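Local structure of CEL44C (Paenibacillus polymyxa, 2YIH) at residues V14-D19 against A437-A442; Y73-G78 against G89-S94; E207-S212 against V259-D264. The protein hydrolyses xyloglucan and probably other beta-1,4-glucans as an endo-acting enzyme, this chain being the glycoside hydrolase family 44 part of a longer multidomain protein. The protein carries 8 engineered substitutions. All coordinates share one frame; numbering follows the deposited sequence.

Overall arrangement
The three contacts belong to two parts of the fold. Contact 1 lies in the nine-stranded mixed sheet, whereas contact 3 joins two helices outside the closed eight-stranded parallel barrel and contact 2 joins two more helices. Contacts 1 and 2 lie on opposite sides of the chain's centre, their centres 41 Å apart, and contact 1 closes a chain loop within which the other two follow in series. The centres of contacts 2 and 3 are 30 Å apart. Contacts 1 and 3 lie away from the glycan pocket and the calcium site. In contact 2, the Leu74 side chain is about 14 Å from a bound glucose unit, and that of Val91 about 11 Å from the side chain of calcium ligand Glu56.

Contact 1 (V14-D19 against A437-A442); sequences VDTFKD and ASVTNA. Unlike the reference sequence in segment 14-19: Phe17 (reference Ser), Asp19 (reference Glu).
Next to Thr16, whose methyl touches Val439 across the contact, the backbone N of Phe17 donates to Asp15 OD1 at 3.0 Å with an N-H...O angle of 150°, reaching the carboxylate from above its plane. This is an Asx turn, and it is superposed on a type I beta turn from Asp15 to Lys18, in which Lys18 N bonds to Asp15 O at 3.0 Å. Asp15 thus holds the chain reversal through both its side chain and its carbonyl. The meeting of the two segments is wholly apolar. Val14 sets its CG1 anti to the backbone N (chi1 -179°), which brings that methyl within 3.7 Å of Ala437 CB; both residues point their CB toward the opposing segment. Two residues further along each segment, Thr16 CG2 approaches Val439 CG1 at 4.2 Å, a looser methyl-to-methyl touch, while Thr16 OG1 bonds to the backbone O of Ser467. Leu449 touches both Val14 and Ala437, which places this pair in a larger apolar cluster. The CA atoms of Val14 and Ala437 are 7.1 Å apart, and strand 421-427 separates strands 9-22 and 433-439 in the sheet order. Buried side chains meeting between non-neighbouring strands are consistent with the interior of the beta-sandwich domain that accompanies the barrel in family 44 enzymes.

Contact 2 (Y73-G78 against G89-S94); sequences YLCSNG and GAVVTS. Engineered in segment 89-94: Val92 (natural residue Thr). With EDO (1,2-ethanediol), chain N; EDO (1,2-ethanediol), chain H.
Apolar packing centres on Val91, whose two methyls press against the backbone and side chains of 73-78. Its CG2 lies 3.7 Å from both Leu74 C and Cys75 N, so it rests on the peptide link joining those residues. The same methyl is 3.9 Å from Leu74 CB and 3.8 Å from Cys75 SG. With CG1 anti to the backbone N (chi1 164°), that second branch also reaches the Leu74 side, 4.1 Å from Leu74 CB. Val91 is the most covered residue of the contact, and an alanine in its place would probably open a gap over the Leu74-Cys75 peptide and take the CG2 methyl from beside Cys75 SG. Covalent bonding adds a further restraint: Cys75 SG is in a disulfide with Cys85, which lies in the connection between the two segments. Polar linkage across the contact passes through water. One molecule donates to Gly78 O at 2.7 Å and is also hydrogen-bonded to Ser94 OG, whereas Gly78 O and Ser94 OG are themselves 4.1 Å apart. Two ethanediol molecules, probably from the crystallisation liquor, occupy the margins: Asn77 ND2 donates to one at O2, and Thr93 OG1 pairs with O1 of the other at 2.6 Å. Helix 73-77 thus lies against the beginning of helix 90-102. Leu74 also touches Arg49 and Met50 of helix 48-51, while the engineered Val92, Thr in the natural sequence, turns with Thr93 to helix 159-170.

Contact 3 (E207-S212 against V259-D264); sequences ELVDRS and VDYYLD
The helical segments 207-212 and 259-264 run in roughly the same direction, their axes 10.6 Å apart at closest approach and crossing at -33°, and Val209 CA and Tyr262 CA are the nearest such pair at 6.8 Å. Val209 CG2 enters between two consecutive tyrosines, meeting Tyr261 CE2 at 3.8 Å and Tyr262 CD1 at 4.3 Å, both obliquely. With CG anti to the backbone N in both tyrosines (chi1 169° and -179°), the rings extend so that their ends come nearer to 207-212 than the direction of either CB suggests. Ser212 OG stands at the edge of the Tyr262 ring, near its plane and 4.1 Å from CE1. That hydroxyl donates to Leu208 O at 2.7 Å; Ser212 N binds the same carbonyl from the opposite face of its plane. A water donates to Ser212 OG at 2.6 Å and is hydrogen-bonded to Tyr262 OH, bridging two hydroxyls 4.2 Å apart. The buried serine oxygen is therefore engaged both as donor and as acceptor. Within 207-212, Arg211 NE forms a salt bridge to Glu207 OE2, which also has His199 as a partner. The contact joins helices 205-222 and 258-273, on either side of barrel strand 227-233 in the chain; Leu208 and Tyr262 both touch Pro231 of that strand, and Leu263 packs on Tyr348 of helix 337-348.

Contact 1 (V14-D19 against A437-A442)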
ATOM      1  N   VAL A  14      -4.937  -3.194 -28.189  1.00 15.53           N
ATOM      2  CA  VAL A  14      -5.704  -2.481 -27.161  1.00 16.04           C
ATOM      3  C   VAL A  14      -7.149  -2.413 -27.635  1.00 16.44           C
ATOM      4  O   VAL A  14      -7.417  -1.993 -28.781  1.00 16.73           O
ATOM      5  CB  VAL A  14      -5.170  -1.053 -26.941  1.00 15.99           C
ATOM      6  CG1 VAL A  14      -5.979  -0.350 -25.848  1.00 16.86           C
ATOM      7  CG2 VAL A  14      -3.673  -1.090 -26.564  1.00 17.09           C
ATOM      8  N   ASP A  15      -8.068  -2.872 -26.787  1.00 16.18           N
ATOM      9  CA  ASP A  15      -9.500  -2.873 -27.126  1.00 15.77           C
ATOM     10  C   ASP A  15     -10.284  -2.122 -26.036  1.00 15.08           C
ATOM     11  O   ASP A  15     -10.475  -2.632 -24.924  1.00 14.95           O
ATOM     12  CB  ASP A  15      -9.998  -4.315 -27.287  1.00 17.19           C
ATOM     13  CG  ASP A  15     -11.423  -4.383 -27.800  1.00 18.21           C
ATOM     14  OD1 ASP A  15     -12.113  -3.336 -27.762  1.00 18.89           O
ATOM     15  OD2 ASP A  15     -11.848  -5.475 -28.249  1.00 18.88           O
ATOM     16  N   THR A  16     -10.644  -0.882 -26.338  1.00 14.81           N
ATOM     17  CA  THR A  16     -11.271   0.014 -25.370  1.00 15.16           C
ATOM     18  C   THR A  16     -12.668  -0.455 -24.987  1.00 15.19           C
ATOM     19  O   THR A  16     -13.253   0.071 -24.046  1.00 15.88           O
ATOM     20  CB  THR A  16     -11.344   1.486 -25.878  1.00 15.71           C
ATOM     21  OG1 THR A  16     -12.175   1.551 -27.052  1.00 15.70           O
ATOM     22  CG2 THR A  16      -9.939   2.003 -26.238  1.00 15.59           C
ATOM     23  N   PHE A  17     -13.211  -1.408 -25.739  1.00 14.97           N
ATOM     24  CA  PHE A  17     -14.526  -1.975 -25.432  1.00 16.29           C
ATOM     25  C   PHE A  17     -14.421  -3.126 -24.445  1.00 15.85           C
ATOM     26  O   PHE A  17     -15.428  -3.490 -23.834  1.00 17.14           O
ATOM     27  CB  PHE A  17     -15.217  -2.546 -26.692  1.00 17.13           C
ATOM     28  CG  PHE A  17     -15.264  -1.598 -27.873  1.00 17.87           C
ATOM     29  CD1 PHE A  17     -15.422  -0.227 -27.696  1.00 17.68           C
ATOM     30  CD2 PHE A  17     -15.269  -2.114 -29.186  1.00 19.42           C
ATOM     31  CE1 PHE A  17     -15.499   0.624 -28.788  1.00 19.04           C
ATOM     32  CE2 PHE A  17     -15.346  -1.269 -30.276  1.00 18.27           C
ATOM     33  CZ  PHE A  17     -15.483   0.095 -30.083  1.00 19.62           C
ATOM     34  N   LYS A  18     -13.224  -3.705 -24.302  1.00 14.95           N
ATOM     35  CA  LYS A  18     -13.037  -5.026 -23.699  1.00 15.07           C
ATOM     36  C   LYS A  18     -12.496  -4.946 -22.254  1.00 15.35           C
ATOM     37  O   LYS A  18     -11.578  -4.143 -21.970  1.00 13.99           O
ATOM     38  CB  LYS A  18     -12.061  -5.835 -24.547  1.00 17.64           C
ATOM     39  CG  LYS A  18     -11.926  -7.272 -24.111  1.00 18.96           C
ATOM     40  CD  LYS A  18     -10.861  -7.992 -24.943  1.00 21.97           C
ATOM     41  CE  LYS A  18     -10.638  -9.378 -24.366  1.00 24.71           C
ATOM     42  NZ  LYS A  18      -9.462 -10.038 -24.987  1.00 29.94           N
ATOM     43  N   ASP A  19     -13.068  -5.750 -21.350  1.00 14.61           N
ATOM     44  CA  ASP A  19     -12.568  -5.855 -19.973  1.00 14.61           C
ATOM     45  C   ASP A  19     -12.470  -4.510 -19.254  1.00 13.61           C
ATOM     46  O   ASP A  19     -11.552  -4.297 -18.458  1.00 12.87           O
ATOM     47  CB  ASP A  19     -11.210  -6.580 -19.936  1.00 18.10           C
ATOM     48  CG  ASP A  19     -11.319  -8.025 -20.403  1.00 20.21           C
ATOM     49  OD1 ASP A  19     -12.388  -8.626 -20.161  1.00 22.46           O
ATOM     50  OD2 ASP A  19     -10.345  -8.553 -20.985  1.00 22.07           O
ATOM     51  N   ALA A 437      -3.551  -0.033 -20.335  1.00  8.79           N
ATOM     52  CA  ALA A 437      -4.349   0.929 -21.074  1.00  8.95           C
ATOM     53  C   ALA A 437      -5.518   1.407 -20.246  1.00  9.21           C
ATOM     54  O   ALA A 437      -6.008   0.694 -19.378  1.00 10.39           O
ATOM     55  CB  ALA A 437      -4.877   0.288 -22.407  1.00  8.84           C
ATOM     56  N   SER A 438      -5.988   2.611 -20.540  1.00 10.23           N
ATOM     57  CA  SER A 438      -7.140   3.141 -19.798  1.00 10.45           C
ATOM     58  C   SER A 438      -7.832   4.228 -20.591  1.00 11.22           C
ATOM     59  O   SER A 438      -7.217   4.851 -21.459  1.00 10.85           O
ATOM     60  CB  SER A 438      -6.695   3.719 -18.441  1.00 11.13           C
ATOM     61  OG  SER A 438      -5.760   4.764 -18.627  1.00 11.25           O
ATOM     62  N   VAL A 439      -9.112   4.443 -20.269  1.00 11.76           N
ATOM     63  CA  VAL A 439      -9.862   5.625 -20.688  1.00 12.20           C
ATOM     64  C   VAL A 439     -10.536   6.243 -19.449  1.00 13.18           C
ATOM     65  O   VAL A 439     -10.500   5.650 -18.372  1.00 12.95           O
ATOM     66  CB  VAL A 439     -10.942   5.255 -21.720  1.00 12.22           C
ATOM     67  CG1 VAL A 439     -10.281   4.684 -22.984  1.00 12.44           C
ATOM     68  CG2 VAL A 439     -11.974   4.271 -21.116  1.00 11.75           C
ATOM     69  N   THR A 440     -11.231   7.365 -19.607  1.00 15.05           N
ATOM     70  CA  THR A 440     -12.020   7.920 -18.494  1.00 15.67           C
ATOM     71  C   THR A 440     -13.477   8.057 -18.927  1.00 17.15           C
ATOM     72  O   THR A 440     -13.736   8.509 -20.040  1.00 15.80           O
ATOM     73  CB  THR A 440     -11.439   9.275 -17.980  1.00 17.42           C
ATOM     74  OG1 THR A 440     -10.238   9.023 -17.238  1.00 16.96           O
ATOM     75  CG2 THR A 440     -12.436  10.004 -17.042  1.00 16.67           C
ATOM     76  N   ASN A 441     -14.412   7.621 -18.076  1.00 17.88           N
ATOM     77  CA  ASN A 441     -15.859   7.783 -18.352  1.00 19.47           C
ATOM     78  C   ASN A 441     -16.190   7.242 -19.747  1.00 20.48           C
ATOM     79  O   ASN A 441     -16.939   7.865 -20.504  1.00 21.84           O
ATOM     80  CB  ASN A 441     -16.283   9.262 -18.254  1.00 21.59           C
ATOM     81  CG  ASN A 441     -17.818   9.438 -18.204  1.00 23.42           C
ATOM     82  OD1 ASN A 441     -18.541   8.528 -17.779  1.00 24.23           O
ATOM     83  ND2 ASN A 441     -18.305  10.624 -18.572  1.00 24.28           N
ATOM     84  N   ALA A 442     -15.587   6.098 -20.082  1.00 19.20           N
ATOM     85  CA  ALA A 442     -15.805   5.409 -21.371  1.00 19.80           C
ATOM     86  C   ALA A 442     -15.426   6.271 -22.570  1.00 20.21           C
ATOM     87  O   ALA A 442     -16.056   6.190 -23.626  1.00 22.02           O
ATOM     88  CB  ALA A 442     -17.260   4.878 -21.486  1.00 19.00           C
TER

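Contact 2 (Y73-G78 against G89-S94)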
ATOM      1  N   TYR A  73       9.876  11.125  17.667  1.00  9.84           N
ATOM      2  CA  TYR A  73      10.184  10.948  16.239  1.00  9.98           C
ATOM      3  C   TYR A  73       8.993  11.325  15.346  1.00 10.10           C
ATOM      4  O   TYR A  73       9.164  11.947  14.297  1.00 10.74           O
ATOM      5  CB  TYR A  73      10.567   9.503  15.944  1.00  9.76           C
ATOM      6  CG  TYR A  73      10.682   9.215  14.452  1.00 10.30           C
ATOM      7  CD1 TYR A  73      11.744   9.721  13.710  1.00 10.57           C
ATOM      8  CD2 TYR A  73       9.688   8.512  13.776  1.00 10.28           C
ATOM      9  CE1 TYR A  73      11.829   9.498  12.354  1.00 11.90           C
ATOM     10  CE2 TYR A  73       9.799   8.252  12.434  1.00 11.57           C
ATOM     11  CZ  TYR A  73      10.847   8.766  11.725  1.00 12.19           C
ATOM     12  OH  TYR A  73      10.942   8.506  10.383  1.00 12.71           O
ATOM     13  N   LEU A  74       7.787  10.891  15.709  1.00  9.66           N
ATOM     14  CA  LEU A  74       6.671  11.081  14.756  1.00  9.77           C
ATOM     15  C   LEU A  74       6.329  12.573  14.615  1.00 10.04           C
ATOM     16  O   LEU A  74       5.805  13.031  13.569  1.00 10.09           O
ATOM     17  CB  LEU A  74       5.435  10.272  15.180  1.00  9.40           C
ATOM     18  CG  LEU A  74       5.518   8.762  14.930  1.00  9.34           C
ATOM     19  CD1 LEU A  74       4.220   8.082  15.420  1.00  9.89           C
ATOM     20  CD2 LEU A  74       5.778   8.491  13.415  1.00  9.56           C
ATOM     21  N   CYS A  75       6.598  13.336  15.674  1.00 10.26           N
ATOM     22  CA  CYS A  75       6.452  14.808  15.583  1.00 11.42           C
ATOM     23  C   CYS A  75       7.491  15.372  14.605  1.00 11.48           C
ATOM     24  O   CYS A  75       7.157  16.180  13.704  1.00 11.19           O
ATOM     25  CB  CYS A  75       6.662  15.473  16.939  1.00 12.17           C
ATOM     26  SG  CYS A  75       5.345  15.058  18.127  1.00 12.99           S
ATOM     27  N   SER A  76       8.741  14.952  14.790  1.00 11.26           N
ATOM     28  CA  SER A  76       9.826  15.309  13.865  0.70 11.95           C
ATOM     29  C   SER A  76       9.488  14.956  12.409  1.00 12.34           C
ATOM     30  O   SER A  76       9.602  15.796  11.493  1.00 12.32           O
ATOM     31  CB  SER A  76      11.122  14.618  14.281  0.70 11.33           C
ATOM     32  OG  SER A  76      11.503  15.003  15.587  0.70 11.29           O
ATOM     33  N   ASN A  77       9.108  13.705  12.200  1.00 12.82           N
ATOM     34  CA  ASN A  77       8.756  13.221  10.880  1.00 13.51           C
ATOM     35  C   ASN A  77       7.606  14.012  10.234  1.00 13.88           C
ATOM     36  O   ASN A  77       7.592  14.207   8.997  1.00 15.34           O
ATOM     37  CB  ASN A  77       8.420  11.712  10.940  1.00 14.34           C
ATOM     38  CG  ASN A  77       8.146  11.111   9.567  1.00 15.43           C
ATOM     39  OD1 ASN A  77       9.013  11.113   8.701  1.00 16.14           O
ATOM     40  ND2 ASN A  77       6.928  10.625   9.363  1.00 15.66           N
ATOM     41  N   GLY A  78       6.628  14.418  11.037  1.00 12.90           N
ATOM     42  CA  GLY A  78       5.497  15.171  10.533  1.00 13.94           C
ATOM     43  C   GLY A  78       5.769  16.657  10.396  1.00 14.15           C
ATOM     44  O   GLY A  78       4.888  17.406   9.972  1.00 16.02           O
ATOM     45  N   GLY A  89      -3.035  14.661  19.822  1.00 11.01           N
ATOM     46  CA  GLY A  89      -3.459  14.229  18.499  1.00 10.44           C
ATOM     47  C   GLY A  89      -2.716  14.919  17.359  1.00 10.19           C
ATOM     48  O   GLY A  89      -3.005  14.640  16.190  1.00  9.31           O
ATOM     49  N   ALA A  90      -1.766  15.804  17.682  1.00  9.81           N
ATOM     50  CA  ALA A  90      -1.179  16.693  16.647  1.00  9.56           C
ATOM     51  C   ALA A  90      -0.461  15.945  15.507  1.00  9.08           C
ATOM     52  O   ALA A  90      -0.485  16.384  14.363  1.00  8.56           O
ATOM     53  CB  ALA A  90      -0.257  17.741  17.294  1.00 10.14           C
ATOM     54  N   VAL A  91       0.185  14.822  15.791  1.00  8.49           N
ATOM     55  CA  VAL A  91       0.806  14.073  14.677  1.00  8.65           C
ATOM     56  C   VAL A  91      -0.277  13.651  13.661  1.00  8.66           C
ATOM     57  O   VAL A  91      -0.095  13.772  12.425  1.00  8.96           O
ATOM     58  CB  VAL A  91       1.574  12.801  15.181  1.00  8.77           C
ATOM     59  CG1 VAL A  91       1.866  11.817  14.029  1.00  9.38           C
ATOM     60  CG2 VAL A  91       2.907  13.206  15.861  1.00  9.02           C
ATOM     61  N   VAL A  92      -1.406  13.184  14.188  1.00  7.99           N
ATOM     62  CA  VAL A  92      -2.462  12.666  13.326  1.00  7.96           C
ATOM     63  C   VAL A  92      -3.243  13.794  12.645  1.00  8.00           C
ATOM     64  O   VAL A  92      -3.572  13.709  11.451  1.00  8.40           O
ATOM     65  CB  VAL A  92      -3.390  11.739  14.062  1.00  7.55           C
ATOM     66  CG1 VAL A  92      -4.537  11.262  13.113  1.00  7.27           C
ATOM     67  CG2 VAL A  92      -2.586  10.533  14.566  1.00  7.81           C
ATOM     68  N   THR A  93      -3.561  14.842  13.393  1.00  8.67           N
ATOM     69  CA  THR A  93      -4.269  15.968  12.792  1.00  9.15           C
ATOM     70  C   THR A  93      -3.401  16.719  11.777  1.00  9.60           C
ATOM     71  O   THR A  93      -3.910  17.144  10.718  1.00  9.80           O
ATOM     72  CB  THR A  93      -4.859  16.959  13.850  1.00  9.44           C
ATOM     73  OG1 THR A  93      -3.792  17.579  14.600  1.00  8.83           O
ATOM     74  CG2 THR A  93      -5.828  16.214  14.771  1.00  9.56           C
ATOM     75  N   SER A  94      -2.107  16.883  12.059  1.00  9.42           N
ATOM     76  CA  SER A  94      -1.252  17.503  11.057  1.00 10.00           C
ATOM     77  C   SER A  94      -1.193  16.635   9.770  1.00  9.34           C
ATOM     78  O   SER A  94      -1.255  17.155   8.644  1.00  9.69           O
ATOM     79  CB  SER A  94       0.149  17.783  11.645  1.00 10.63           C
ATOM     80  OG  SER A  94       0.984  18.415  10.667  1.00 12.27           O
TER
HETATM   81  C1  EDO N1531      -2.416  20.252  14.163  1.00 30.88           C
HETATM   82  O1  EDO N1531      -3.457  19.833  13.269  1.00 25.75           O
HETATM   83  C2  EDO N1531      -1.200  20.823  13.435  1.00 31.75           C
HETATM   84  O2  EDO N1531      -0.069  20.616  14.300  1.00 34.41           O
HETATM   85  C1  EDO H1525       3.133   9.598   6.754  1.00 18.57           C
HETATM   86  O1  EDO H1525       3.111  10.820   6.004  1.00 17.85           O
HETATM   87  C2  EDO H1525       4.227   9.756   7.805  1.00 18.99           C
HETATM   88  O2  EDO H1525       5.455   9.396   7.185  1.00 18.83           O
HETATM   89  O   HOH W   1       2.368  16.452   9.443  1.00 15.22           O

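Contact 3 (E207-S212 against V259-D264)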
ATOM      1  N   GLU A 207      -6.130 -14.873  19.718  1.00  9.30           N
ATOM      2  CA  GLU A 207      -5.827 -13.570  20.341  1.00  9.18           C
ATOM      3  C   GLU A 207      -6.014 -12.416  19.344  1.00  8.93           C
ATOM      4  O   GLU A 207      -6.593 -11.383  19.675  1.00  8.93           O
ATOM      5  CB  GLU A 207      -4.383 -13.534  20.869  1.00  9.20           C
ATOM      6  CG  GLU A 207      -4.026 -12.163  21.441  1.00  9.77           C
ATOM      7  CD  GLU A 207      -2.544 -12.015  21.752  1.00 10.17           C
ATOM      8  OE1 GLU A 207      -1.780 -12.985  21.546  1.00 10.25           O
ATOM      9  OE2 GLU A 207      -2.143 -10.913  22.185  1.00 10.40           O
ATOM     10  N   LEU A 208      -5.414 -12.571  18.173  1.00  8.83           N
ATOM     11  CA  LEU A 208      -5.463 -11.513  17.157  1.00  8.70           C
ATOM     12  C   LEU A 208      -6.913 -11.209  16.773  1.00  9.07           C
ATOM     13  O   LEU A 208      -7.310 -10.043  16.709  1.00  7.95           O
ATOM     14  CB  LEU A 208      -4.641 -11.900  15.946  1.00  9.15           C
ATOM     15  CG  LEU A 208      -4.601 -10.807  14.867  1.00  8.80           C
ATOM     16  CD1 LEU A 208      -4.166  -9.449  15.448  1.00  8.85           C
ATOM     17  CD2 LEU A 208      -3.692 -11.256  13.731  1.00  9.11           C
ATOM     18  N   VAL A 209      -7.701 -12.252  16.524  1.00  9.06           N
ATOM     19  CA  VAL A 209      -9.118 -12.034  16.200  1.00  9.52           C
ATOM     20  C   VAL A 209      -9.855 -11.328  17.341  1.00  9.70           C
ATOM     21  O   VAL A 209     -10.597 -10.379  17.115  1.00  9.37           O
ATOM     22  CB  VAL A 209      -9.830 -13.349  15.818  1.00  9.73           C
ATOM     23  CG1 VAL A 209     -11.383 -13.152  15.802  1.00 10.02           C
ATOM     24  CG2 VAL A 209      -9.329 -13.822  14.464  1.00 10.05           C
ATOM     25  N   ASP A 210      -9.656 -11.787  18.571  1.00  9.79           N
ATOM     26  CA  ASP A 210     -10.309 -11.157  19.715  1.00 10.30           C
ATOM     27  C   ASP A 210      -9.929  -9.677  19.882  1.00  9.46           C
ATOM     28  O   ASP A 210     -10.791  -8.836  20.120  1.00  9.10           O
ATOM     29  CB  ASP A 210     -10.015 -11.934  21.014  1.00 11.67           C
ATOM     30  CG  ASP A 210     -10.718 -13.298  21.068  1.00 14.10           C
ATOM     31  OD1 ASP A 210     -11.664 -13.557  20.286  1.00 15.85           O
ATOM     32  OD2 ASP A 210     -10.290 -14.117  21.907  1.00 15.72           O
ATOM     33  N   ARG A 211      -8.629  -9.365  19.761  1.00  9.45           N
ATOM     34  CA  ARG A 211      -8.185  -7.973  19.883  1.00  8.61           C
ATOM     35  C   ARG A 211      -8.801  -7.123  18.777  1.00  8.35           C
ATOM     36  O   ARG A 211      -9.202  -5.986  19.015  1.00  8.79           O
ATOM     37  CB  ARG A 211      -6.658  -7.905  19.778  1.00  8.96           C
ATOM     38  CG  ARG A 211      -5.960  -8.322  21.065  1.00  9.24           C
ATOM     39  CD  ARG A 211      -4.448  -8.183  20.915  1.00 10.25           C
ATOM     40  NE  ARG A 211      -3.744  -8.672  22.108  1.00 11.06           N
ATOM     41  CZ  ARG A 211      -3.570  -7.950  23.214  1.00 12.11           C
ATOM     42  NH1 ARG A 211      -4.061  -6.715  23.292  1.00 13.01           N
ATOM     43  NH2 ARG A 211      -2.960  -8.481  24.275  1.00 12.68           N
ATOM     44  N   SER A 212      -8.896  -7.708  17.593  1.00  8.32           N
ATOM     45  CA  SER A 212      -9.424  -7.029  16.408  1.00  8.42           C
ATOM     46  C   SER A 212     -10.909  -6.729  16.535  1.00  8.54           C
ATOM     47  O   SER A 212     -11.380  -5.637  16.196  1.00  8.68           O
ATOM     48  CB  SER A 212      -9.196  -7.931  15.173  1.00  8.33           C
ATOM     49  OG  SER A 212      -7.793  -8.056  14.905  1.00  9.46           O
ATOM     50  N   VAL A 259      -4.898 -16.533   6.404  1.00  9.07           N
ATOM     51  CA  VAL A 259      -5.727 -15.567   5.662  1.00  9.14           C
ATOM     52  C   VAL A 259      -7.202 -16.006   5.760  1.00  9.57           C
ATOM     53  O   VAL A 259      -8.068 -15.204   6.098  1.00  9.80           O
ATOM     54  CB  VAL A 259      -5.290 -15.498   4.167  1.00  9.02           C
ATOM     55  CG1 VAL A 259      -6.362 -14.774   3.271  1.00  8.72           C
ATOM     56  CG2 VAL A 259      -3.900 -14.829   4.043  1.00  8.66           C
ATOM     57  N   ASP A 260      -7.464 -17.291   5.500  1.00 10.13           N
ATOM     58  CA  ASP A 260      -8.836 -17.823   5.521  1.00 10.85           C
ATOM     59  C   ASP A 260      -9.442 -17.849   6.913  1.00 10.19           C
ATOM     60  O   ASP A 260     -10.609 -17.469   7.091  1.00 10.99           O
ATOM     61  CB  ASP A 260      -8.860 -19.250   4.945  1.00 11.83           C
ATOM     62  CG  ASP A 260      -8.570 -19.274   3.454  1.00 12.72           C
ATOM     63  OD1 ASP A 260      -8.688 -18.220   2.793  1.00 14.06           O
ATOM     64  OD2 ASP A 260      -8.167 -20.337   2.946  1.00 15.10           O
ATOM     65  N   TYR A 261      -8.638 -18.263   7.902  1.00 10.47           N
ATOM     66  CA  TYR A 261      -9.108 -18.289   9.292  1.00 10.39           C
ATOM     67  C   TYR A 261      -9.559 -16.888   9.723  1.00 10.31           C
ATOM     68  O   TYR A 261     -10.615 -16.712  10.332  1.00  9.93           O
ATOM     69  CB  TYR A 261      -8.003 -18.829  10.234  1.00 10.30           C
ATOM     70  CG  TYR A 261      -8.293 -18.639  11.720  1.00 10.73           C
ATOM     71  CD1 TYR A 261      -8.998 -19.605  12.441  1.00 11.12           C
ATOM     72  CD2 TYR A 261      -7.819 -17.517  12.421  1.00 10.91           C
ATOM     73  CE1 TYR A 261      -9.263 -19.420  13.812  1.00 11.17           C
ATOM     74  CE2 TYR A 261      -8.077 -17.334  13.784  1.00 11.10           C
ATOM     75  CZ  TYR A 261      -8.798 -18.290  14.469  1.00 11.94           C
ATOM     76  OH  TYR A 261      -9.068 -18.123  15.794  1.00 12.02           O
ATOM     77  N   TYR A 262      -8.713 -15.903   9.447  1.00 10.21           N
ATOM     78  CA  TYR A 262      -9.014 -14.524   9.840  1.00  9.79           C
ATOM     79  C   TYR A 262     -10.290 -14.005   9.170  1.00  9.76           C
ATOM     80  O   TYR A 262     -11.163 -13.440   9.825  1.00 10.21           O
ATOM     81  CB  TYR A 262      -7.841 -13.622   9.502  1.00  9.06           C
ATOM     82  CG  TYR A 262      -8.016 -12.156   9.886  1.00  8.58           C
ATOM     83  CD1 TYR A 262      -7.639 -11.689  11.163  1.00  8.38           C
ATOM     84  CD2 TYR A 262      -8.435 -11.220   8.930  1.00  8.49           C
ATOM     85  CE1 TYR A 262      -7.757 -10.349  11.484  1.00  8.22           C
ATOM     86  CE2 TYR A 262      -8.542  -9.899   9.232  1.00  8.40           C
ATOM     87  CZ  TYR A 262      -8.178  -9.466  10.499  1.00  8.18           C
ATOM     88  OH  TYR A 262      -8.231  -8.147  10.763  1.00  8.63           O
ATOM     89  N   LEU A 263     -10.396 -14.221   7.863  1.00  9.87           N
ATOM     90  CA  LEU A 263     -11.561 -13.754   7.115  1.00 10.44           C
ATOM     91  C   LEU A 263     -12.841 -14.384   7.644  1.00 10.84           C
ATOM     92  O   LEU A 263     -13.821 -13.687   7.930  1.00 10.76           O
ATOM     93  CB  LEU A 263     -11.392 -14.030   5.620  1.00 10.57           C
ATOM     94  CG  LEU A 263     -10.390 -13.125   4.912  1.00 10.97           C
ATOM     95  CD1 LEU A 263      -9.862 -13.798   3.659  1.00 11.12           C
ATOM     96  CD2 LEU A 263     -11.022 -11.776   4.588  1.00 11.13           C
ATOM     97  N   ASP A 264     -12.804 -15.699   7.860  1.00 11.50           N
ATOM     98  CA  ASP A 264     -13.989 -16.407   8.328  1.00 12.33           C
ATOM     99  C   ASP A 264     -14.339 -15.989   9.750  1.00 12.12           C
ATOM    100  O   ASP A 264     -15.511 -15.783  10.085  1.00 11.22           O
ATOM    101  CB  ASP A 264     -13.734 -17.928   8.241  1.00 13.77           C
ATOM    102  CG  ASP A 264     -14.994 -18.754   8.449  1.00 16.76           C
ATOM    103  OD1 ASP A 264     -16.073 -18.328   8.023  1.00 17.56           O
ATOM    104  OD2 ASP A 264     -14.867 -19.886   8.974  1.00 21.40           O
TER
HETATM  105  O   HOH W   2      -6.453  -7.535  12.701  1.00  8.12           O